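Local coordinates for protein alpha-1,2-mannosyltransferase (Ktr4), putative (Neosartorya fumigata, PDB 7BOP) that is a fungal mannosyltransferase-family protein of the GT-A clan, holding guanosine-5'-diphosphate and a manganese ion in one shared site, at residues Val75-Leu80 and Glu112-Arg117; Tyr189-Glu194 and Tyr205-Phe210; Phe279-Glu284 and Gly315-His320. One frame throughout, in Å; residues are numbered along the deposited sequence.

Interaction 1: Val75-Leu80 and Glu112-Arg117; sequences VRNEEL and EEFKKR. With GDP (guanosine-5'-diphosphate), chain H.
F114 extends from helix 112-119 into the loop 75-80 and makes the tight half of the contact. L80 CD1 lies 3.7 Å from F114 CD2, and V75 CG1 reaches F114 CZ at 3.7 Å, both obliquely to the ring. CG of F114 is anti to its backbone N (chi1 -176°), which carries the ring off the helix toward V75 and L80. N77 OD1 sits 3.6 Å from F114 CB, its amide turned 85° from the ring; P109 O and T111 N hold that amide. F110 stacks on the ring of F114, and F104 meets it edge-to-face. The looser side lies at E113 and R117, where L80 CD2 only brushes R117 CG at 4.1 Å; the guanidinium of R117 pairs with E81. On the GDP side, R76 NH2 forms a salt bridge to E79 OE2 at 2.9 Å. E79 OE1 takes the backbone N-H of R76, weakly R76 NE, and the GDP hydroxyl O2', the last at 2.6 Å. The loop is thus two-sided: its apolar groups V75 and L80 pack against F114, whereas R76 lies over the base near N7 and E79 bonds the ribose, with a weak R76 bond to a phosphate oxygen.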
loop_
_atom_site.group_PDB
_atom_site.type_symbol
_atom_site.label_atom_id
_atom_site.label_comp_id
_atom_site.label_asym_id
_atom_site.label_seq_id
_atom_site.Cartn_x
_atom_site.Cartn_y
_atom_site.Cartn_z
ATOM N N VAL A 75 5.189 -11.959 -5.189
ATOM C CA VAL A 75 4.748 -12.288 -6.539
ATOM C C VAL A 75 4.945 -13.782 -6.827
ATOM O O VAL A 75 5.824 -14.435 -6.238
ATOM C CB VAL A 75 5.458 -11.374 -7.580
ATOM C CG1 VAL A 75 6.980 -11.529 -7.546
ATOM C CG2 VAL A 75 4.932 -11.599 -8.985
ATOM N N ARG A 76 4.091 -14.304 -7.703
ATOM C CA ARG A 76 4.130 -15.702 -8.137
ATOM C C ARG A 76 4.914 -15.851 -9.445
ATOM O O ARG A 76 5.018 -14.916 -10.239
ATOM C CB ARG A 76 2.697 -16.242 -8.324
ATOM C CG ARG A 76 1.924 -16.421 -7.026
ATOM C CD ARG A 76 0.421 -16.599 -7.225
ATOM N NE ARG A 76 -0.248 -15.301 -7.378
ATOM C CZ ARG A 76 -1.468 -14.975 -6.933
ATOM N NH1 ARG A 76 -2.225 -15.837 -6.249
ATOM N NH2 ARG A 76 -1.933 -13.737 -7.156
ATOM N N ASN A 77 5.447 -17.051 -9.672
ATOM C CA ASN A 77 6.094 -17.387 -10.944
ATOM C C ASN A 77 5.168 -17.179 -12.140
ATOM O O ASN A 77 5.588 -16.684 -13.176
ATOM C CB ASN A 77 6.590 -18.838 -10.917
ATOM C CG ASN A 77 7.778 -19.023 -9.993
ATOM O OD1 ASN A 77 8.819 -18.392 -10.184
ATOM N ND2 ASN A 77 7.638 -19.893 -8.992
ATOM N N GLU A 78 3.893 -17.493 -11.959
ATOM C CA GLU A 78 2.898 -17.409 -13.034
ATOM C C GLU A 78 2.543 -15.959 -13.430
ATOM O O GLU A 78 1.949 -15.736 -14.490
ATOM C CB GLU A 78 1.628 -18.170 -12.628
ATOM C CG GLU A 78 1.811 -19.686 -12.499
ATOM C CD GLU A 78 2.598 -20.152 -11.260
ATOM O OE1 GLU A 78 2.802 -19.366 -10.294
ATOM O OE2 GLU A 78 3.029 -21.331 -11.261
ATOM N N GLU A 79 2.911 -14.987 -12.584
ATOM C CA GLU A 79 2.681 -13.560 -12.862
ATOM C C GLU A 79 3.885 -12.870 -13.509
ATOM O O GLU A 79 3.905 -11.645 -13.633
ATOM C CB GLU A 79 2.287 -12.836 -11.561
ATOM C CG GLU A 79 1.007 -13.382 -10.943
ATOM C CD GLU A 79 0.722 -12.836 -9.556
ATOM O OE1 GLU A 79 1.620 -12.841 -8.684
ATOM O OE2 GLU A 79 -0.431 -12.440 -9.323
ATOM N N LEU A 80 4.860 -13.655 -13.973
ATOM C CA LEU A 80 6.101 -13.123 -14.511
ATOM C C LEU A 80 5.903 -12.085 -15.608
ATOM O O LEU A 80 6.484 -11.001 -15.539
ATOM C CB LEU A 80 6.992 -14.270 -15.022
ATOM C CG LEU A 80 8.333 -13.903 -15.654
ATOM C CD1 LEU A 80 9.169 -13.033 -14.731
ATOM C CD2 LEU A 80 9.078 -15.180 -16.022
ATOM N N GLU A 112 14.106 -20.579 -12.528
ATOM C CA GLU A 112 15.260 -19.983 -13.198
ATOM C C GLU A 112 14.837 -19.002 -14.292
ATOM O O GLU A 112 15.500 -17.989 -14.489
ATOM C CB GLU A 112 16.198 -21.064 -13.763
ATOM C CG GLU A 112 16.864 -21.915 -12.688
ATOM C CD GLU A 112 17.690 -21.092 -11.706
ATOM O OE1 GLU A 112 18.469 -20.227 -12.160
ATOM O OE2 GLU A 112 17.551 -21.297 -10.480
ATOM N N GLU A 113 13.738 -19.293 -14.988
ATOM C CA GLU A 113 13.173 -18.365 -15.976
ATOM C C GLU A 113 12.781 -17.014 -15.321
ATOM O O GLU A 113 13.058 -15.951 -15.875
ATOM C CB GLU A 113 11.954 -18.991 -16.665
ATOM C CG GLU A 113 11.420 -18.227 -17.882
ATOM C CD GLU A 113 9.992 -18.621 -18.279
ATOM O OE1 GLU A 113 9.418 -17.957 -19.167
ATOM O OE2 GLU A 113 9.423 -19.585 -17.713
ATOM N N PHE A 114 12.143 -17.075 -14.153
ATOM C CA PHE A 114 11.769 -15.871 -13.394
ATOM C C PHE A 114 13.007 -15.024 -13.075
ATOM O O PHE A 114 13.014 -13.814 -13.301
ATOM C CB PHE A 114 11.038 -16.251 -12.095
ATOM C CG PHE A 114 10.544 -15.063 -11.301
ATOM C CD1 PHE A 114 11.398 -14.372 -10.437
ATOM C CD2 PHE A 114 9.219 -14.641 -11.407
ATOM C CE1 PHE A 114 10.942 -13.280 -9.705
ATOM C CE2 PHE A 114 8.763 -13.549 -10.681
ATOM C CZ PHE A 114 9.622 -12.872 -9.832
ATOM N N LYS A 115 14.050 -15.670 -12.562
ATOM C CA LYS A 115 15.277 -14.963 -12.193
ATOM C C LYS A 115 15.952 -14.304 -13.393
ATOM O O LYS A 115 16.392 -13.159 -13.297
ATOM C CB LYS A 115 16.264 -15.895 -11.492
ATOM C CG LYS A 115 15.778 -16.401 -10.152
ATOM C CD LYS A 115 16.666 -17.507 -9.622
ATOM C CE LYS A 115 16.068 -18.107 -8.369
ATOM N NZ LYS A 115 16.961 -19.148 -7.805
ATOM N N LYS A 116 16.026 -15.019 -14.513
ATOM C CA LYS A 116 16.690 -14.502 -15.714
ATOM C C LYS A 116 15.924 -13.321 -16.320
ATOM O O LYS A 116 16.514 -12.296 -16.652
ATOM C CB LYS A 116 16.862 -15.618 -16.761
ATOM C CG LYS A 116 17.308 -15.155 -18.147
ATOM C CD LYS A 116 17.477 -16.326 -19.114
ATOM C CE LYS A 116 18.804 -17.051 -18.922
ATOM N NZ LYS A 116 19.982 -16.214 -19.302
ATOM N N ARG A 117 14.615 -13.488 -16.473
ATOM C CA ARG A 117 13.773 -12.470 -17.087
ATOM C C ARG A 117 13.718 -11.178 -16.252
ATOM O O ARG A 117 13.772 -10.092 -16.807
ATOM C CB ARG A 117 12.364 -13.013 -17.314
ATOM C CG ARG A 117 12.274 -14.129 -18.351
ATOM C CD ARG A 117 12.461 -13.624 -19.761
ATOM N NE ARG A 117 11.648 -12.443 -20.052
ATOM C CZ ARG A 117 10.329 -12.440 -20.250
ATOM N NH1 ARG A 117 9.605 -13.562 -20.182
ATOM N NH2 ARG A 117 9.722 -11.288 -20.508
HETATM P PB GDP H . -5.348 -7.770 -5.513
HETATM O O1B GDP H . -6.312 -8.224 -6.571
HETATM O O2B GDP H . -4.303 -6.754 -6.004
HETATM O O3B GDP H . -5.962 -7.402 -4.176
HETATM O O3A GDP H . -4.559 -9.159 -5.207
HETATM P PA GDP H . -3.291 -9.737 -6.039
HETATM O O1A GDP H . -3.637 -11.087 -6.621
HETATM O O2A GDP H . -2.730 -8.602 -6.925
HETATM O "O5'" GDP H . -2.344 -10.019 -4.770
HETATM C "C5'" GDP H . -1.689 -8.952 -4.083
HETATM C "C4'" GDP H . -0.175 -9.123 -4.171
HETATM O "O4'" GDP H . 0.199 -10.337 -3.514
HETATM C "C3'" GDP H . 0.362 -9.265 -5.588
HETATM O "O3'" GDP H . 1.690 -8.714 -5.601
HETATM C "C2'" GDP H . 0.364 -10.762 -5.849
HETATM O "O2'" GDP H . 1.363 -11.144 -6.794
HETATM C "C1'" GDP H . 0.650 -11.314 -4.456
HETATM N N9 GDP H . 0.033 -12.607 -4.072
HETATM C C8 GDP H . -1.271 -12.889 -3.796
HETATM N N7 GDP H . -1.403 -14.184 -3.423
HETATM C C5 GDP H . -0.177 -14.744 -3.445
HETATM C C6 GDP H . 0.408 -16.072 -3.164
HETATM O O6 GDP H . -0.339 -16.998 -2.810
HETATM N N1 GDP H . 1.741 -16.242 -3.298
HETATM C C2 GDP H . 2.560 -15.226 -3.675
HETATM N N2 GDP H . 3.895 -15.432 -3.806
HETATM N N3 GDP H . 2.086 -13.987 -3.958
HETATM C C4 GDP H . 0.764 -13.699 -3.856
#

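Interaction 2: Tyr189-Glu194 and Tyr205-Phe210; sequences YYWRVE and YDVFRF. With MN (manganese (II) ion), chain G; GDP (guanosine-5'-diphosphate), chain H.
Y189 and F208 bring their CA atoms to 6.8 Å where the first turn of helix 207-213 lies against strand 189-192. The ring of F208 meets the strand with its edge: F208 CE1 is 3.6 Å from Y190 C. The neighbouring carbonyl oxygen and the amide nitrogen of W191 also lie near the ring plane. Two side chains of the strand flank that edge. Y189 CB approaches F208 CD1 at 3.7 Å, and W191 CB comes to 3.5 Å from F208 CZ. Beside this, V207 CG2 touches the six-membered part of the indole, 3.5 Å from W191 CZ3, the two side chains crossing at about a right angle. With chi1 at -178° the indole of W191 extends trans to the backbone N, toward the helix; L90 of helix 80-98 and L71 of strand 69-74 also pack on it. The helix begins at the N-cap D206, whose OD1 accepts the amide of R209 at 3.2 Å from above the carboxylate plane and that of F208 more weakly; Y57 and Y100 hold the other oxygen.

Farther along the strand the chemistry changes from apolar to ionic. R192 NH2 donates to E194 OE1 at 3.1 Å, while E194 OE2 binds the manganese ion at 2.0 Å. One oxygen from each phosphate of GDP, two waters and H343 complete six ligands. A metal-binding carboxylate just beyond a central strand is characteristic of many GT-A enzymes, and E194 probably corresponds to the metal-binding acid of their DXD motif.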
loop_
_atom_site.group_PDB
_atom_site.type_symbol
_atom_site.label_atom_id
_atom_site.label_comp_id
_atom_site.label_asym_id
_atom_site.label_seq_id
_atom_site.Cartn_x
_atom_site.Cartn_y
_atom_site.Cartn_z
ATOM N N TYR A 189 13.758 1.356 4.408
ATOM C CA TYR A 189 12.639 1.768 3.543
ATOM C C TYR A 189 12.353 0.749 2.473
ATOM O O TYR A 189 13.250 0.048 2.004
ATOM C CB TYR A 189 12.895 3.143 2.913
ATOM C CG TYR A 189 13.077 4.230 3.946
ATOM C CD1 TYR A 189 11.983 4.911 4.469
ATOM C CD2 TYR A 189 14.343 4.559 4.422
ATOM C CE1 TYR A 189 12.142 5.898 5.435
ATOM C CE2 TYR A 189 14.516 5.541 5.386
ATOM C CZ TYR A 189 13.417 6.209 5.892
ATOM O OH TYR A 189 13.587 7.181 6.853
ATOM N N TYR A 190 11.085 0.664 2.086
ATOM C CA TYR A 190 10.668 -0.220 1.021
ATOM C C TYR A 190 9.705 0.515 0.106
ATOM O O TYR A 190 9.010 1.448 0.539
ATOM C CB TYR A 190 10.016 -1.487 1.590
ATOM C CG TYR A 190 8.629 -1.250 2.172
ATOM C CD1 TYR A 190 8.476 -0.724 3.447
ATOM C CD2 TYR A 190 7.476 -1.546 1.436
ATOM C CE1 TYR A 190 7.217 -0.488 3.981
ATOM C CE2 TYR A 190 6.207 -1.323 1.968
ATOM C CZ TYR A 190 6.089 -0.787 3.237
ATOM O OH TYR A 190 4.851 -0.543 3.783
ATOM N N TRP A 191 9.690 0.090 -1.150
ATOM C CA TRP A 191 8.685 0.500 -2.142
ATOM C C TRP A 191 8.064 -0.809 -2.616
ATOM O O TRP A 191 8.698 -1.588 -3.332
ATOM C CB TRP A 191 9.336 1.276 -3.292
ATOM C CG TRP A 191 8.417 1.810 -4.376
ATOM C CD1 TRP A 191 7.160 1.377 -4.694
ATOM C CD2 TRP A 191 8.717 2.860 -5.302
ATOM N NE1 TRP A 191 6.656 2.095 -5.734
ATOM C CE2 TRP A 191 7.584 3.019 -6.133
ATOM C CE3 TRP A 191 9.824 3.698 -5.497
ATOM C CZ2 TRP A 191 7.520 3.978 -7.143
ATOM C CZ3 TRP A 191 9.767 4.652 -6.513
ATOM C CH2 TRP A 191 8.615 4.786 -7.322
ATOM N N ARG A 192 6.827 -1.052 -2.191
ATOM C CA ARG A 192 6.092 -2.241 -2.576
ATOM C C ARG A 192 5.525 -2.091 -3.985
ATOM O O ARG A 192 4.881 -1.088 -4.302
ATOM C CB ARG A 192 4.962 -2.523 -1.580
ATOM C CG ARG A 192 4.025 -3.640 -2.021
ATOM C CD ARG A 192 3.093 -4.033 -0.896
ATOM N NE ARG A 192 1.911 -4.720 -1.402
ATOM C CZ ARG A 192 0.806 -4.950 -0.694
ATOM N NH1 ARG A 192 0.714 -4.563 0.578
ATOM N NH2 ARG A 192 -0.219 -5.573 -1.271
ATOM N N VAL A 193 5.736 -3.122 -4.797
ATOM C CA VAL A 193 5.311 -3.158 -6.176
ATOM C C VAL A 193 4.523 -4.445 -6.416
ATOM O O VAL A 193 4.886 -5.505 -5.896
ATOM C CB VAL A 193 6.544 -3.148 -7.114
ATOM C CG1 VAL A 193 6.121 -3.102 -8.571
ATOM C CG2 VAL A 193 7.453 -1.975 -6.772
ATOM N N GLU A 194 3.455 -4.346 -7.207
ATOM C CA GLU A 194 2.691 -5.503 -7.649
ATOM C C GLU A 194 2.796 -5.670 -9.153
ATOM O O GLU A 194 2.981 -4.689 -9.867
ATOM C CB GLU A 194 1.207 -5.339 -7.308
ATOM C CG GLU A 194 0.902 -5.493 -5.833
ATOM C CD GLU A 194 -0.556 -5.813 -5.512
ATOM O OE1 GLU A 194 -0.807 -5.778 -4.289
ATOM O OE2 GLU A 194 -1.430 -6.096 -6.414
ATOM N N TYR A 205 13.800 12.606 -8.657
ATOM C CA TYR A 205 14.454 12.664 -7.357
ATOM C C TYR A 205 14.374 11.304 -6.678
ATOM O O TYR A 205 13.508 10.473 -7.002
ATOM C CB TYR A 205 13.853 13.772 -6.479
ATOM C CG TYR A 205 12.381 13.576 -6.149
ATOM C CD1 TYR A 205 11.380 13.986 -7.042
ATOM C CD2 TYR A 205 11.991 12.961 -4.959
ATOM C CE1 TYR A 205 10.022 13.793 -6.747
ATOM C CE2 TYR A 205 10.640 12.762 -4.658
ATOM C CZ TYR A 205 9.656 13.179 -5.562
ATOM O OH TYR A 205 8.319 12.975 -5.254
ATOM N N ASP A 206 15.284 11.084 -5.736
ATOM C CA ASP A 206 15.350 9.848 -4.988
ATOM C C ASP A 206 14.221 9.844 -3.934
ATOM O O ASP A 206 14.321 10.518 -2.908
ATOM C CB ASP A 206 16.729 9.721 -4.336
ATOM C CG ASP A 206 16.922 8.419 -3.594
ATOM O OD1 ASP A 206 15.913 7.779 -3.211
ATOM O OD2 ASP A 206 18.105 8.038 -3.367
ATOM N N VAL A 207 13.167 9.076 -4.195
ATOM C CA VAL A 207 11.979 9.089 -3.324
ATOM C C VAL A 207 12.297 8.542 -1.944
ATOM O O VAL A 207 11.701 8.966 -0.961
ATOM C CB VAL A 207 10.767 8.330 -3.921
ATOM C CG1 VAL A 207 10.378 8.916 -5.275
ATOM C CG2 VAL A 207 11.021 6.835 -4.021
ATOM N N PHE A 208 13.246 7.612 -1.865
ATOM C CA PHE A 208 13.621 7.038 -0.579
ATOM C C PHE A 208 14.309 8.058 0.316
ATOM O O PHE A 208 13.973 8.177 1.497
ATOM C CB PHE A 208 14.510 5.803 -0.756
ATOM C CG PHE A 208 13.799 4.606 -1.309
ATOM C CD1 PHE A 208 12.668 4.083 -0.672
ATOM C CD2 PHE A 208 14.286 3.950 -2.438
ATOM C CE1 PHE A 208 12.034 2.949 -1.162
ATOM C CE2 PHE A 208 13.650 2.810 -2.930
ATOM C CZ PHE A 208 12.525 2.306 -2.287
ATOM N N ARG A 209 15.245 8.815 -0.242
ATOM C CA ARG A 209 15.923 9.856 0.527
ATOM C C ARG A 209 15.041 11.080 0.744
ATOM O O ARG A 209 15.214 11.790 1.726
ATOM C CB ARG A 209 17.254 10.220 -0.114
ATOM C CG ARG A 209 18.199 9.028 -0.114
ATOM C CD ARG A 209 19.610 9.418 -0.505
ATOM N NE ARG A 209 20.263 10.235 0.523
ATOM C CZ ARG A 209 21.516 10.707 0.447
ATOM N NH1 ARG A 209 22.278 10.458 -0.620
ATOM N NH2 ARG A 209 22.003 11.441 1.444
ATOM N N PHE A 210 14.077 11.304 -0.147
ATOM C CA PHE A 210 13.006 12.269 0.130
ATOM C C PHE A 210 12.313 11.900 1.446
ATOM O O PHE A 210 12.180 12.749 2.328
ATOM C CB PHE A 210 12.014 12.351 -1.047
ATOM C CG PHE A 210 10.711 13.007 -0.693
ATOM C CD1 PHE A 210 10.613 14.388 -0.636
ATOM C CD2 PHE A 210 9.595 12.240 -0.385
ATOM C CE1 PHE A 210 9.408 15.003 -0.291
ATOM C CE2 PHE A 210 8.387 12.845 -0.051
ATOM C CZ PHE A 210 8.295 14.228 -0.000
HETATM MN MN MN G . -2.999 -6.724 -7.446
HETATM P PB GDP H . -5.348 -7.770 -5.513
HETATM O O1B GDP H . -6.312 -8.224 -6.571
HETATM O O2B GDP H . -4.303 -6.754 -6.004
HETATM O O3B GDP H . -5.962 -7.402 -4.176
HETATM O O3A GDP H . -4.559 -9.159 -5.207
HETATM P PA GDP H . -3.291 -9.737 -6.039
HETATM O O1A GDP H . -3.637 -11.087 -6.621
HETATM O O2A GDP H . -2.730 -8.602 -6.925
HETATM O "O5'" GDP H . -2.344 -10.019 -4.770
HETATM C "C5'" GDP H . -1.689 -8.952 -4.083
HETATM C "C4'" GDP H . -0.175 -9.123 -4.171
HETATM O "O4'" GDP H . 0.199 -10.337 -3.514
HETATM C "C3'" GDP H . 0.362 -9.265 -5.588
HETATM O "O3'" GDP H . 1.690 -8.714 -5.601
HETATM C "C2'" GDP H . 0.364 -10.762 -5.849
HETATM O "O2'" GDP H . 1.363 -11.144 -6.794
HETATM C "C1'" GDP H . 0.650 -11.314 -4.456
HETATM N N9 GDP H . 0.033 -12.607 -4.072
HETATM C C8 GDP H . -1.271 -12.889 -3.796
HETATM N N7 GDP H . -1.403 -14.184 -3.423
HETATM C C5 GDP H . -0.177 -14.744 -3.445
HETATM C C6 GDP H . 0.408 -16.072 -3.164
HETATM O O6 GDP H . -0.339 -16.998 -2.810
HETATM N N1 GDP H . 1.741 -16.242 -3.298
HETATM C C2 GDP H . 2.560 -15.226 -3.675
HETATM N N2 GDP H . 3.895 -15.432 -3.806
HETATM N N3 GDP H . 2.086 -13.987 -3.958
HETATM C C4 GDP H . 0.764 -13.699 -3.856
HETATM O O HOH W 1 -1.568 -7.258 -9.257
HETATM O O HOH W 2 -4.558 -7.577 -8.968
#

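Interaction 3: Phe279-Glu284 and Gly315-His320; sequences FWSNFE and GDAPVH
S281 OG donates to D316 OD2 at 2.6 Å, and H320 ND1 donates to E284 OE1 at 2.7 Å; these two bonds fasten the turn 279-284 to the start of helix 316-327. Beside the S281-D316 bond, on the side away from E284 and H320, the methyl of A317 packs on the turn, with A317 CB 3.3 Å from F279 O and 3.4 Å from S281 OG. The backbones come close here, the CA atoms of S281 and A317 standing 4.9 Å apart, a spacing that the small side chains permit.

The two hydrogen bonds differ in form. The hydroxyl of S281 comes in from above the carboxylate plane of D316. The bond from H320 is almost straight (171°): E284 OE1 receives it through its syn lone pair and lies in the ring plane of H320, and ring and carboxylate are nearly coplanar, 23° apart. In H320, CG lies beside the backbone N and anti to the carbonyl carbon (chi1 -73°), and the ring swings its ND1 edge toward the turn.

A second shell fixes these groups. N174 O accepts from H320 NE2, so the imidazole donates from both nitrogens, which probably fixes the ring's orientation. Y218 adds a bond to E284 OE1 and Y190 probably one to OE2, while R192 forms a salt bridge to D316 OD2. Farther out, N282 packs against E194 of the manganese site, and W280, whose CB points away from the helix, meets the ring of H343, another ligand of that metal.

Two carboxylates buried near the centre of the protein are therefore supplied with donors from several directions, and the rotation of the E284 carboxylate is probably fixed by contacts at both of its oxygens.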
loop_
_atom_site.group_PDB
_atom_site.type_symbol
_atom_site.label_atom_id
_atom_site.label_comp_id
_atom_site.label_asym_id
_atom_site.label_seq_id
_atom_site.Cartn_x
_atom_site.Cartn_y
_atom_site.Cartn_z
ATOM N N PHE A 279 -5.436 3.534 2.456
ATOM C CA PHE A 279 -4.407 3.770 1.459
ATOM C C PHE A 279 -4.341 2.492 0.645
ATOM O O PHE A 279 -4.370 1.396 1.207
ATOM C CB PHE A 279 -3.072 4.031 2.145
ATOM C CG PHE A 279 -3.121 5.149 3.152
ATOM C CD1 PHE A 279 -3.407 6.449 2.752
ATOM C CD2 PHE A 279 -2.873 4.903 4.495
ATOM C CE1 PHE A 279 -3.448 7.481 3.673
ATOM C CE2 PHE A 279 -2.912 5.927 5.420
ATOM C CZ PHE A 279 -3.192 7.219 5.013
ATOM N N TRP A 280 -4.288 2.612 -0.675
ATOM C CA TRP A 280 -4.421 1.435 -1.514
ATOM C C TRP A 280 -3.058 0.754 -1.636
ATOM O O TRP A 280 -2.235 1.117 -2.475
ATOM C CB TRP A 280 -5.021 1.778 -2.880
ATOM C CG TRP A 280 -5.710 0.624 -3.535
ATOM C CD1 TRP A 280 -6.294 -0.448 -2.916
ATOM C CD2 TRP A 280 -5.936 0.444 -4.933
ATOM N NE1 TRP A 280 -6.846 -1.288 -3.833
ATOM C CE2 TRP A 280 -6.654 -0.769 -5.085
ATOM C CE3 TRP A 280 -5.592 1.170 -6.069
ATOM C CZ2 TRP A 280 -7.033 -1.267 -6.333
ATOM C CZ3 TRP A 280 -5.977 0.679 -7.318
ATOM C CH2 TRP A 280 -6.685 -0.531 -7.436
ATOM N N SER A 281 -2.870 -0.251 -0.788
ATOM C CA SER A 281 -1.550 -0.784 -0.442
ATOM C C SER A 281 -0.785 -1.535 -1.534
ATOM O O SER A 281 0.385 -1.873 -1.322
ATOM C CB SER A 281 -1.675 -1.689 0.776
ATOM O OG SER A 281 -2.390 -2.862 0.435
ATOM N N ASN A 282 -1.413 -1.838 -2.669
ATOM C CA ASN A 282 -0.641 -2.372 -3.804
ATOM C C ASN A 282 0.552 -1.464 -4.172
ATOM O O ASN A 282 1.582 -1.952 -4.639
ATOM C CB ASN A 282 -1.514 -2.674 -5.022
ATOM C CG ASN A 282 -2.427 -1.530 -5.395
ATOM O OD1 ASN A 282 -1.994 -0.488 -5.878
ATOM N ND2 ASN A 282 -3.713 -1.738 -5.184
ATOM N N PHE A 283 0.396 -0.157 -3.944
ATOM C CA PHE A 283 1.497 0.814 -3.930
ATOM C C PHE A 283 1.751 1.233 -2.491
ATOM O O PHE A 283 0.808 1.649 -1.800
ATOM C CB PHE A 283 1.124 2.076 -4.734
ATOM C CG PHE A 283 2.122 3.207 -4.599
ATOM C CD1 PHE A 283 2.088 4.071 -3.502
ATOM C CD2 PHE A 283 3.107 3.402 -5.562
ATOM C CE1 PHE A 283 3.008 5.095 -3.364
ATOM C CE2 PHE A 283 4.032 4.432 -5.431
ATOM C CZ PHE A 283 3.983 5.278 -4.330
ATOM N N GLU A 284 3.011 1.172 -2.056
ATOM C CA GLU A 284 3.433 1.721 -0.764
ATOM C C GLU A 284 4.894 2.096 -0.845
ATOM O O GLU A 284 5.688 1.338 -1.413
ATOM C CB GLU A 284 3.303 0.707 0.378
ATOM C CG GLU A 284 1.894 0.283 0.712
ATOM C CD GLU A 284 1.782 -0.495 2.014
ATOM O OE1 GLU A 284 0.730 -0.349 2.679
ATOM O OE2 GLU A 284 2.730 -1.235 2.391
ATOM N N GLY A 315 -7.958 -6.989 4.933
ATOM C CA GLY A 315 -6.909 -6.609 3.998
ATOM C C GLY A 315 -5.731 -5.974 4.726
ATOM O O GLY A 315 -5.896 -5.355 5.775
ATOM N N ASP A 316 -4.537 -6.117 4.165
ATOM C CA ASP A 316 -3.384 -5.358 4.664
ATOM C C ASP A 316 -3.544 -3.849 4.475
ATOM O O ASP A 316 -2.980 -3.061 5.239
ATOM C CB ASP A 316 -2.068 -5.838 4.041
ATOM C CG ASP A 316 -2.083 -5.781 2.540
ATOM O OD1 ASP A 316 -2.618 -6.721 1.932
ATOM O OD2 ASP A 316 -1.571 -4.798 1.987
ATOM N N ALA A 317 -4.323 -3.429 3.486
ATOM C CA ALA A 317 -4.537 -1.991 3.282
ATOM C C ALA A 317 -5.290 -1.341 4.471
ATOM O O ALA A 317 -4.773 -0.392 5.074
ATOM C CB ALA A 317 -5.215 -1.728 1.948
ATOM N N PRO A 318 -6.491 -1.852 4.825
ATOM C CA PRO A 318 -7.146 -1.279 6.009
ATOM C C PRO A 318 -6.325 -1.439 7.296
ATOM O O PRO A 318 -6.283 -0.519 8.096
ATOM C CB PRO A 318 -8.487 -2.032 6.084
ATOM C CG PRO A 318 -8.354 -3.199 5.188
ATOM C CD PRO A 318 -7.376 -2.804 4.130
ATOM N N VAL A 319 -5.652 -2.571 7.466
ATOM C CA VAL A 319 -4.813 -2.796 8.651
ATOM C C VAL A 319 -3.628 -1.812 8.730
ATOM O O VAL A 319 -3.394 -1.202 9.783
ATOM C CB VAL A 319 -4.361 -4.276 8.750
ATOM C CG1 VAL A 319 -3.331 -4.468 9.859
ATOM C CG2 VAL A 319 -5.570 -5.181 8.994
ATOM N N HIS A 320 -2.894 -1.646 7.635
ATOM C CA HIS A 320 -1.872 -0.581 7.556
ATOM C C HIS A 320 -2.447 0.801 7.817
ATOM O O HIS A 320 -1.870 1.590 8.580
ATOM C CB HIS A 320 -1.187 -0.588 6.188
ATOM C CG HIS A 320 -0.236 -1.727 6.002
ATOM N ND1 HIS A 320 0.557 -1.854 4.884
ATOM C CD2 HIS A 320 0.063 -2.780 6.798
ATOM C CE1 HIS A 320 1.289 -2.946 4.987
ATOM N NE2 HIS A 320 1.008 -3.531 6.139
#

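Overall arrangement
Interaction 1 is the peripheral contact, partly open at its helix, whereas interactions 2 and 3 are buried, the third nearest the middle of the chain. Interactions 1 and 2 both reach GDP, interaction 1 chiefly at base and ribose, interaction 2 chiefly at the metal and phosphates, yet their own contacts are mainly apolar and aromatic. Interaction 3 is polar and made largely of paired side chains. It touches interaction 2 directly, since R192 and Y190 of the latter reach its two carboxylates. Strands 189-192 and 284-287 are antiparallel neighbours in the central sheet, which strand 69-74 joins to interaction 1.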